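Local structure of arginase 1, mitochondrial (Arabidopsis thaliana, 6VSU) at residues L163-D168 with G200-N205; I248-L253 with A288-F293; L33-G38 with M126-L131. The protein hydrolyses L-arginine to L-ornithine and urea and agmatine to putrescine and urea, using two manganese ions per subunit of a homohexamer. All blocks are in the same frame, centred on the assembly; numbering follows the deposited sequence.

Contact 1: L163-D168 with G200-N205. With MN (manganese (II) ion), chain B; MN (manganese (II) ion), chain C; ORN (L-ornithine), chain D.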
loop_
_atom_site.group_PDB
_atom_site.type_symbol
_atom_site.label_atom_id
_atom_site.label_comp_id
_atom_site.label_asym_id
_atom_site.label_seq_id
_atom_site.Cartn_x
_atom_site.Cartn_y
_atom_site.Cartn_z
ATOM N N LEU E 163 -14.427 25.978 -4.324
ATOM C CA LEU E 163 -14.555 24.881 -3.331
ATOM C C LEU E 163 -13.136 24.446 -2.934
ATOM O O LEU E 163 -12.366 23.998 -3.818
ATOM C CB LEU E 163 -15.349 23.723 -3.963
ATOM C CG LEU E 163 -16.851 23.969 -4.050
ATOM C CD1 LEU E 163 -17.484 23.040 -5.070
ATOM C CD2 LEU E 163 -17.423 23.707 -2.701
ATOM N N ASP E 164 -12.786 24.613 -1.665
ATOM C CA ASP E 164 -11.397 24.388 -1.246
ATOM C C ASP E 164 -11.306 24.373 0.270
ATOM O O ASP E 164 -12.076 25.126 0.927
ATOM C CB ASP E 164 -10.599 25.511 -1.854
ATOM C CG ASP E 164 -9.105 25.282 -1.912
ATOM O OD1 ASP E 164 -8.567 24.674 -0.951
ATOM O OD2 ASP E 164 -8.512 25.739 -2.910
ATOM N N ALA E 165 -10.377 23.587 0.825
ATOM C CA ALA E 165 -10.016 23.666 2.259
ATOM C C ALA E 165 -9.338 25.038 2.590
ATOM O O ALA E 165 -9.341 25.434 3.757
ATOM C CB ALA E 165 -9.140 22.477 2.647
ATOM N N HIS E 166 -8.744 25.701 1.593
ATOM C CA HIS E 166 -7.792 26.833 1.692
ATOM C C HIS E 166 -8.330 27.998 0.886
ATOM O O HIS E 166 -8.799 27.778 -0.213
ATOM C CB HIS E 166 -6.416 26.427 1.107
ATOM C CG HIS E 166 -5.886 25.151 1.690
ATOM N ND1 HIS E 166 -6.062 23.903 1.050
ATOM C CD2 HIS E 166 -5.270 24.924 2.880
ATOM C CE1 HIS E 166 -5.574 22.993 1.834
ATOM N NE2 HIS E 166 -5.073 23.584 2.960
ATOM N N PRO E 167 -8.249 29.263 1.344
ATOM C CA PRO E 167 -8.731 30.399 0.540
ATOM C C PRO E 167 -7.822 30.819 -0.620
ATOM O O PRO E 167 -8.255 31.514 -1.471
ATOM C CB PRO E 167 -8.885 31.528 1.565
ATOM C CG PRO E 167 -8.055 31.105 2.719
ATOM C CD PRO E 167 -7.932 29.603 2.726
ATOM N N ASP E 168 -6.559 30.389 -0.601
ATOM C CA ASP E 168 -5.534 30.681 -1.640
ATOM C C ASP E 168 -5.434 32.185 -1.944
ATOM O O ASP E 168 -5.400 32.595 -3.122
ATOM C CB ASP E 168 -5.813 29.809 -2.859
ATOM C CG ASP E 168 -5.619 28.339 -2.535
ATOM O OD1 ASP E 168 -4.945 28.047 -1.535
ATOM O OD2 ASP E 168 -6.126 27.515 -3.289
ATOM N N GLY E 200 -16.003 25.306 1.976
ATOM C CA GLY E 200 -15.237 24.182 2.533
ATOM C C GLY E 200 -13.976 24.593 3.222
ATOM O O GLY E 200 -13.207 23.707 3.587
ATOM N N ILE E 201 -13.826 25.879 3.507
ATOM C CA ILE E 201 -12.570 26.452 4.073
ATOM C C ILE E 201 -12.368 25.876 5.479
ATOM O O ILE E 201 -13.289 25.984 6.286
ATOM C CB ILE E 201 -12.630 27.979 4.126
ATOM C CG1 ILE E 201 -12.779 28.633 2.757
ATOM C CG2 ILE E 201 -11.424 28.487 4.855
ATOM C CD1 ILE E 201 -11.618 28.360 1.833
ATOM N N ARG E 202 -11.193 25.352 5.794
ATOM C CA ARG E 202 -10.925 24.906 7.184
ATOM C C ARG E 202 -9.445 25.048 7.528
ATOM O O ARG E 202 -9.024 24.529 8.571
ATOM C CB ARG E 202 -11.436 23.480 7.337
ATOM C CG ARG E 202 -10.986 22.568 6.207
ATOM C CD ARG E 202 -11.654 21.241 6.300
ATOM N NE ARG E 202 -11.067 20.261 5.447
ATOM C CZ ARG E 202 -11.335 20.072 4.168
ATOM N NH1 ARG E 202 -12.142 20.872 3.509
ATOM N NH2 ARG E 202 -10.754 19.064 3.527
ATOM N N SER E 203 -8.672 25.704 6.669
ATOM C CA SER E 203 -7.264 26.051 6.919
ATOM C C SER E 203 -7.083 27.493 6.461
ATOM O O SER E 203 -6.964 27.757 5.244
ATOM C CB SER E 203 -6.306 25.083 6.220
ATOM O OG SER E 203 -4.949 25.510 6.383
ATOM N N ILE E 204 -7.092 28.416 7.413
ATOM C CA ILE E 204 -7.012 29.860 7.102
ATOM C C ILE E 204 -6.415 30.553 8.313
ATOM O O ILE E 204 -6.626 30.087 9.479
ATOM C CB ILE E 204 -8.411 30.378 6.707
ATOM C CG1 ILE E 204 -8.401 31.870 6.367
ATOM C CG2 ILE E 204 -9.446 30.094 7.776
ATOM C CD1 ILE E 204 -9.656 32.304 5.677
ATOM N N ASN E 205 -5.667 31.605 8.053
ATOM C CA ASN E 205 -5.026 32.375 9.142
ATOM C C ASN E 205 -5.454 33.830 9.026
ATOM O O ASN E 205 -6.231 34.129 8.129
ATOM C CB ASN E 205 -3.517 32.184 9.113
ATOM C CG ASN E 205 -2.829 32.681 7.864
ATOM O OD1 ASN E 205 -3.430 33.201 6.913
ATOM N ND2 ASN E 205 -1.527 32.589 7.886
HETATM MN MN MN B . -6.744 23.479 -1.053
HETATM MN MN MN C . -6.419 25.608 -3.488
HETATM N N ORN D . 0.367 25.756 4.004
HETATM C CA ORN D . -0.450 26.410 2.952
HETATM C CB ORN D . -1.228 25.356 2.167
HETATM C CG ORN D . -1.728 25.818 0.810
HETATM C CD ORN D . -2.476 24.727 0.067
HETATM N NE ORN D . -3.338 25.189 -1.019
HETATM C C ORN D . -1.419 27.414 3.590
HETATM O O ORN D . -1.165 27.819 4.724
HETATM O OXT ORN D . -2.387 27.754 2.914
HETATM O O HOH W 1 -5.623 25.259 -1.541
HETATM O O HOH W 2 -3.992 25.636 -3.405
#

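Contact 2: I248-L253 with A288-F293. With MN (manganese (II) ion), chain B; NA (sodium ion), chain F.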
loop_
_atom_site.group_PDB
_atom_site.type_symbol
_atom_site.label_atom_id
_atom_site.label_comp_id
_atom_site.label_asym_id
_atom_site.label_seq_id
_atom_site.Cartn_x
_atom_site.Cartn_y
_atom_site.Cartn_z
ATOM N N ILE E 248 -12.800 23.830 -8.356
ATOM C CA ILE E 248 -12.850 22.777 -7.313
ATOM C C ILE E 248 -11.438 22.352 -7.043
ATOM O O ILE E 248 -10.840 21.682 -7.899
ATOM C CB ILE E 248 -13.744 21.610 -7.730
ATOM C CG1 ILE E 248 -15.091 22.136 -8.243
ATOM C CG2 ILE E 248 -13.885 20.681 -6.545
ATOM C CD1 ILE E 248 -16.181 21.076 -8.352
ATOM N N ASP E 249 -10.971 22.617 -5.851
ATOM C CA ASP E 249 -9.772 21.912 -5.326
ATOM C C ASP E 249 -10.313 20.643 -4.699
ATOM O O ASP E 249 -11.239 20.704 -3.920
ATOM C CB ASP E 249 -9.038 22.790 -4.342
ATOM C CG ASP E 249 -7.796 22.228 -3.681
ATOM O OD1 ASP E 249 -7.649 20.987 -3.556
ATOM O OD2 ASP E 249 -6.984 23.062 -3.266
ATOM N N VAL E 250 -9.819 19.510 -5.143
ATOM C CA VAL E 250 -10.225 18.181 -4.626
ATOM C C VAL E 250 -10.115 18.144 -3.093
ATOM O O VAL E 250 -10.888 17.412 -2.498
ATOM C CB VAL E 250 -9.360 17.135 -5.356
ATOM C CG1 VAL E 250 -9.418 15.825 -4.691
ATOM C CG2 VAL E 250 -9.823 16.950 -6.778
ATOM N N ASP E 251 -9.268 18.980 -2.460
ATOM C CA ASP E 251 -9.134 18.989 -0.983
ATOM C C ASP E 251 -10.316 19.710 -0.329
ATOM O O ASP E 251 -10.371 19.703 0.870
ATOM C CB ASP E 251 -7.781 19.498 -0.486
ATOM C CG ASP E 251 -7.581 21.006 -0.604
ATOM O OD1 ASP E 251 -8.593 21.739 -0.689
ATOM O OD2 ASP E 251 -6.419 21.399 -0.701
ATOM N N CYS E 252 -11.302 20.188 -1.069
ATOM C CA CYS E 252 -12.606 20.595 -0.443
ATOM C C CYS E 252 -13.244 19.391 0.248
ATOM O O CYS E 252 -13.922 19.570 1.271
ATOM C CB CYS E 252 -13.552 21.229 -1.456
ATOM S SG CYS E 252 -14.281 20.115 -2.689
ATOM N N LEU E 253 -12.968 18.203 -0.274
ATOM C CA LEU E 253 -13.455 16.931 0.240
ATOM C C LEU E 253 -12.664 16.521 1.462
ATOM O O LEU E 253 -11.454 16.703 1.470
ATOM C CB LEU E 253 -13.283 15.905 -0.880
ATOM C CG LEU E 253 -14.181 16.133 -2.081
ATOM C CD1 LEU E 253 -13.627 15.296 -3.211
ATOM C CD2 LEU E 253 -15.626 15.754 -1.761
ATOM N N ALA E 288 -14.900 26.013 -15.744
ATOM C CA ALA E 288 -14.643 25.345 -14.466
ATOM C C ALA E 288 -13.220 24.791 -14.459
ATOM O O ALA E 288 -12.608 24.645 -15.506
ATOM C CB ALA E 288 -15.691 24.278 -14.226
ATOM N N ASP E 289 -12.732 24.448 -13.278
ATOM C CA ASP E 289 -11.479 23.683 -13.164
ATOM C C ASP E 289 -11.639 22.628 -12.071
ATOM O O ASP E 289 -12.458 22.809 -11.134
ATOM C CB ASP E 289 -10.265 24.602 -13.056
ATOM C CG ASP E 289 -10.208 25.475 -11.831
ATOM O OD1 ASP E 289 -10.321 24.930 -10.715
ATOM O OD2 ASP E 289 -9.919 26.720 -12.011
ATOM N N VAL E 290 -10.836 21.581 -12.186
ATOM C CA VAL E 290 -10.639 20.571 -11.107
ATOM C C VAL E 290 -9.149 20.409 -10.880
ATOM O O VAL E 290 -8.458 19.954 -11.810
ATOM C CB VAL E 290 -11.304 19.241 -11.452
ATOM C CG1 VAL E 290 -11.027 18.222 -10.357
ATOM C CG2 VAL E 290 -12.788 19.455 -11.631
ATOM N N VAL E 291 -8.668 20.820 -9.710
ATOM C CA VAL E 291 -7.214 21.015 -9.462
ATOM C C VAL E 291 -6.833 20.262 -8.178
ATOM O O VAL E 291 -7.720 19.871 -7.391
ATOM C CB VAL E 291 -6.880 22.505 -9.325
ATOM C CG1 VAL E 291 -7.231 23.290 -10.573
ATOM C CG2 VAL E 291 -7.572 23.159 -8.144
ATOM N N GLU E 292 -5.528 20.088 -8.016
ATOM C CA GLU E 292 -4.845 19.635 -6.780
ATOM C C GLU E 292 -5.104 18.144 -6.534
ATOM O O GLU E 292 -4.760 17.678 -5.418
ATOM C CB GLU E 292 -5.247 20.527 -5.612
ATOM C CG GLU E 292 -4.670 21.934 -5.791
ATOM C CD GLU E 292 -3.181 22.104 -5.549
ATOM O OE1 GLU E 292 -2.573 21.117 -5.006
ATOM O OE2 GLU E 292 -2.626 23.246 -5.820
ATOM N N PHE E 293 -5.617 17.391 -7.515
ATOM C CA PHE E 293 -5.561 15.916 -7.418
ATOM C C PHE E 293 -4.095 15.530 -7.582
ATOM O O PHE E 293 -3.475 15.985 -8.526
ATOM C CB PHE E 293 -6.436 15.267 -8.470
ATOM C CG PHE E 293 -6.096 13.838 -8.782
ATOM C CD1 PHE E 293 -5.797 12.938 -7.761
ATOM C CD2 PHE E 293 -6.149 13.374 -10.082
ATOM C CE1 PHE E 293 -5.468 11.634 -8.065
ATOM C CE2 PHE E 293 -5.856 12.049 -10.373
ATOM C CZ PHE E 293 -5.489 11.193 -9.364
HETATM MN MN MN B . -6.744 23.479 -1.053
HETATM NA NA NA F . 0.090 20.588 -4.572
HETATM O O HOH W 1 -5.623 25.259 -1.541
HETATM O O HOH W 3 1.719 21.354 -2.366
#

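Contact 3: L33-G38 with M126-L131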
loop_
_atom_site.group_PDB
_atom_site.type_symbol
_atom_site.label_atom_id
_atom_site.label_comp_id
_atom_site.label_asym_id
_atom_site.label_seq_id
_atom_site.Cartn_x
_atom_site.Cartn_y
_atom_site.Cartn_z
ATOM N N LEU E 33 -16.706 18.926 -35.060
ATOM C CA LEU E 33 -17.538 17.758 -34.691
ATOM C C LEU E 33 -18.808 18.210 -33.965
ATOM O O LEU E 33 -19.921 17.793 -34.339
ATOM C CB LEU E 33 -16.699 16.816 -33.844
ATOM C CG LEU E 33 -17.399 15.588 -33.259
ATOM C CD1 LEU E 33 -18.119 14.762 -34.327
ATOM C CD2 LEU E 33 -16.339 14.718 -32.562
ATOM N N VAL E 34 -18.669 19.041 -32.946
ATOM C CA VAL E 34 -19.855 19.488 -32.172
ATOM C C VAL E 34 -20.847 20.168 -33.105
ATOM O O VAL E 34 -22.042 19.890 -32.977
ATOM C CB VAL E 34 -19.481 20.404 -31.012
ATOM C CG1 VAL E 34 -20.730 21.002 -30.403
ATOM C CG2 VAL E 34 -18.686 19.626 -29.969
ATOM N N ARG E 35 -20.364 21.042 -33.977
ATOM C CA ARG E 35 -21.247 21.848 -34.845
ATOM C C ARG E 35 -21.917 20.934 -35.862
ATOM O O ARG E 35 -23.069 21.226 -36.226
ATOM C CB ARG E 35 -20.481 22.992 -35.524
ATOM C CG ARG E 35 -20.108 24.117 -34.563
ATOM C CD ARG E 35 -19.553 25.355 -35.248
ATOM N NE ARG E 35 -18.282 25.159 -35.925
ATOM C CZ ARG E 35 -17.082 25.249 -35.369
ATOM N NH1 ARG E 35 -16.908 25.515 -34.081
ATOM N NH2 ARG E 35 -16.017 25.046 -36.107
ATOM N N LEU E 36 -21.228 19.913 -36.356
ATOM C CA LEU E 36 -21.794 19.034 -37.406
ATOM C C LEU E 36 -22.919 18.219 -36.792
ATOM O O LEU E 36 -23.887 17.997 -37.483
ATOM C CB LEU E 36 -20.693 18.169 -38.030
ATOM C CG LEU E 36 -21.172 17.069 -38.968
ATOM C CD1 LEU E 36 -20.217 16.853 -40.098
ATOM C CD2 LEU E 36 -21.332 15.761 -38.196
ATOM N N LEU E 37 -22.825 17.851 -35.514
ATOM C CA LEU E 37 -23.902 17.110 -34.823
ATOM C C LEU E 37 -25.112 18.035 -34.599
ATOM O O LEU E 37 -26.247 17.541 -34.701
ATOM C CB LEU E 37 -23.363 16.503 -33.529
ATOM C CG LEU E 37 -22.432 15.312 -33.714
ATOM C CD1 LEU E 37 -21.771 14.952 -32.409
ATOM C CD2 LEU E 37 -23.146 14.100 -34.309
ATOM N N GLY E 38 -24.894 19.319 -34.317
ATOM C CA GLY E 38 -25.958 20.333 -34.233
ATOM C C GLY E 38 -26.740 20.309 -32.924
ATOM O O GLY E 38 -26.822 19.277 -32.241
ATOM N N MET E 126 -12.386 28.607 -26.330
ATOM C CA MET E 126 -13.588 29.468 -26.252
ATOM C C MET E 126 -13.932 30.001 -27.642
ATOM O O MET E 126 -15.149 30.148 -27.907
ATOM C CB MET E 126 -13.405 30.634 -25.279
ATOM C CG MET E 126 -13.219 30.138 -23.840
ATOM S SD MET E 126 -12.956 31.516 -22.693
ATOM C CE MET E 126 -14.597 32.231 -22.744
ATOM N N GLU E 127 -12.896 30.197 -28.463
ATOM C CA GLU E 127 -12.964 30.687 -29.865
ATOM C C GLU E 127 -13.701 29.672 -30.743
ATOM O O GLU E 127 -14.194 30.083 -31.793
ATOM C CB GLU E 127 -11.581 31.087 -30.382
ATOM C CG GLU E 127 -11.192 32.490 -29.958
ATOM C CD GLU E 127 -9.720 32.861 -29.995
ATOM O OE1 GLU E 127 -8.926 32.112 -30.585
ATOM O OE2 GLU E 127 -9.377 33.908 -29.432
ATOM N N GLU E 128 -13.676 28.388 -30.381
ATOM C CA GLU E 128 -14.438 27.393 -31.161
ATOM C C GLU E 128 -15.815 27.230 -30.536
ATOM O O GLU E 128 -15.989 26.485 -29.602
ATOM C CB GLU E 128 -13.662 26.082 -31.247
ATOM C CG GLU E 128 -12.400 26.246 -32.061
ATOM C CD GLU E 128 -12.647 26.305 -33.554
ATOM O OE1 GLU E 128 -13.738 25.884 -34.037
ATOM O OE2 GLU E 128 -11.727 26.711 -34.233
ATOM N N GLU E 129 -16.796 27.904 -31.135
ATOM C CA GLU E 129 -18.217 27.856 -30.708
ATOM C C GLU E 129 -18.746 26.436 -30.929
ATOM O O GLU E 129 -18.495 25.890 -32.000
ATOM C CB GLU E 129 -19.002 28.837 -31.577
ATOM C CG GLU E 129 -20.295 29.310 -30.957
ATOM C CD GLU E 129 -20.130 30.445 -29.964
ATOM O OE1 GLU E 129 -19.476 31.446 -30.314
ATOM O OE2 GLU E 129 -20.661 30.319 -28.846
ATOM N N PRO E 130 -19.525 25.828 -30.008
ATOM C CA PRO E 130 -19.830 26.390 -28.696
ATOM C C PRO E 130 -19.098 25.782 -27.498
ATOM O O PRO E 130 -19.730 25.531 -26.444
ATOM C CB PRO E 130 -21.312 26.006 -28.583
ATOM C CG PRO E 130 -21.289 24.586 -29.098
ATOM C CD PRO E 130 -20.261 24.580 -30.218
ATOM N N LEU E 131 -17.807 25.553 -27.646
ATOM C CA LEU E 131 -17.040 24.917 -26.584
ATOM C C LEU E 131 -16.924 25.904 -25.412
ATOM O O LEU E 131 -16.695 27.104 -25.636
ATOM C CB LEU E 131 -15.653 24.513 -27.087
ATOM C CG LEU E 131 -15.573 23.619 -28.315
ATOM C CD1 LEU E 131 -14.112 23.276 -28.583
ATOM C CD2 LEU E 131 -16.410 22.359 -28.242
#

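Contact 1: L163-D168 with G200-N205
Ala165 meets Arg202 and Ser203 through a carbonyl that takes two backbone donors: Arg202 N lies 2.8 Å from Ala165 O (168° at the hydrogen) and Ser203 N lies 3.0 Å from it. Packing is tight around this point. Ala165 CB sits over one face of the Arg202 guanidinium, 3.5 Å from NH1, and the group is held by bonds from NH1 to Gly200 O, NH2 to Asp251 O and NE to Glu265 O. Ile201, its CG1 swung beside the backbone N (chi1 -62°), brings CD1 to 3.4 Å from His166 C, Pro167 CG lies 3.6 Å from Ile204 CD1, and Ser203 CB approaches the His166 ring obliquely, 3.5 Å from CD2. The loop after strand 158-163 is one of the metal-binding loops of the arginase fold. Asp164 bridges the two manganese ions, and its OD1 also accepts from His166 N, making an Asx turn; His166 ND1 shares the ion bound by Asp164 OD1, Asp168 OD2 the one bound by Asp164 OD2. Toward the ornithine the segments separate: Asp168 touches none of 200-205, and a metal-bound water and, weakly, ornithine NE meet its OD1. Asn78 of a neighbouring subunit approaches Ser203.

Contact 2: I248-L253 with A288-F293
Ile248 pairs with Val290 and Asp249 with Val291 in parallel register, tied by Ile248 N to Asp289 O (3.0 Å), Val291 N to Ile248 O (3.0 Å) and Val250 N to Val291 O (3.1 Å), the last nearly straight at 173°. Beyond the strand end, Val250 CG2 rests 4.0 Å from Val290 CG1 and also reaches Phe293 CB, an apolar patch that continues onto helices 64-72 and 303-319 through Phe293. The face with Asp249 and Val291 carries the metal ligand. With CG opposite the backbone N (chi1 179°), Asp249 projects its carboxylate across the Glu292 side chain at a slant, OD1 lying 3.2 Å from Glu292 CB. That same OD1 accepts Asp251 N at 2.8 Å from above the carboxylate plane, an Asx turn, which leaves OD2 to bind manganese. Asp251 grips this manganese with both oxygens, OD2 lying 2.1 Å from the ion and OD1 farther off. Glu292 bends at chi2 (-74°) and turns OE1 to the sodium ion, shared with Ser262 and Leu58 O, and OE2 to His180 of the ornithine pocket. Two adjacent strands of a beta-alpha-beta crossover through helix 271-280 thus deliver, from their C-terminal ends, the Asp-x-Asp metal ligands and a glutamate that probably binds substrate, as in the arginase family.

Contact 3: L33-G38 with M126-L131
Arg35 reaching onto Glu128 and Glu129 makes this a mixed contact, part ion pair and part apolar, near the surface where the C-terminal end of helix 7-37 meets the loop between helix 111-126 and strand 131-136. The polar half rests on a guanidinium that offers its edge to two acceptors. Arg35 NH1 donates to Glu129 O at 2.6 Å (155° at the hydrogen), with the acceptor only 3° out of the guanidinium plane. Both terminal nitrogens converge on a single carboxylate oxygen: Arg35 NH1 and Arg35 NH2 each lie 3.2 Å from Glu128 OE1, an end-on salt bridge in which the guanidinium and carboxylate planes are nearly coplanar. Three bonds to two acceptors should fix the rotation of the Arg35 head group. The bend at chi3 (-65°) turns the arginine chain across the loop, while Glu128 folds back at chi2 to present its carboxylate. Replacing Glu128 by an alanine would probably leave the guanidinium without its opposite charge, held across the contact by the Glu129 carbonyl and more able to swing toward solvent. On the inner, buried side the chemistry changes. Val34 points at the loop, CG1 lying 3.6 Å from Pro130 CD and CG2 4.0 Å from Leu131 CD2, so that its two methyls touch successive residues. The loop has a cis peptide before Pro130 and a turn closed by Leu131 N to Glu128 O at 2.8 Å. Ser43 of strand 43-48 touches Val34, Pro130 and Leu131 alike; Arg91 packs on Val34 and bonds to Gly38 O, and Met126 leans on helix 143-154, so the contact lies between the long N-terminal helix and the start of the strands 43-48 and 131-136.

Overall arrangement
Contacts 1 and 2 are buried, with centres 12 Å apart, and both rise from the same parallel sheet; contact 3 is partly exposed, its centre about 36 Å from that of contact 1, on the opposite side of the chain's centre. The first two share a manganese ion and a bound water, and touch directly: Leu163 O lies 2.8 Å from Asp249 N where strand 158-163 adjoins strand 244-249. Most of their carboxylates bind metals, whereas contact 3, remote from metals and ligands, pairs a carboxylate with an arginine. Strand hydrogen bonds organise contact 2 and a doubly accepting loop carbonyl contact 1; contact 3 joins helix to loop through helix side chains, one bonded to a loop carbonyl.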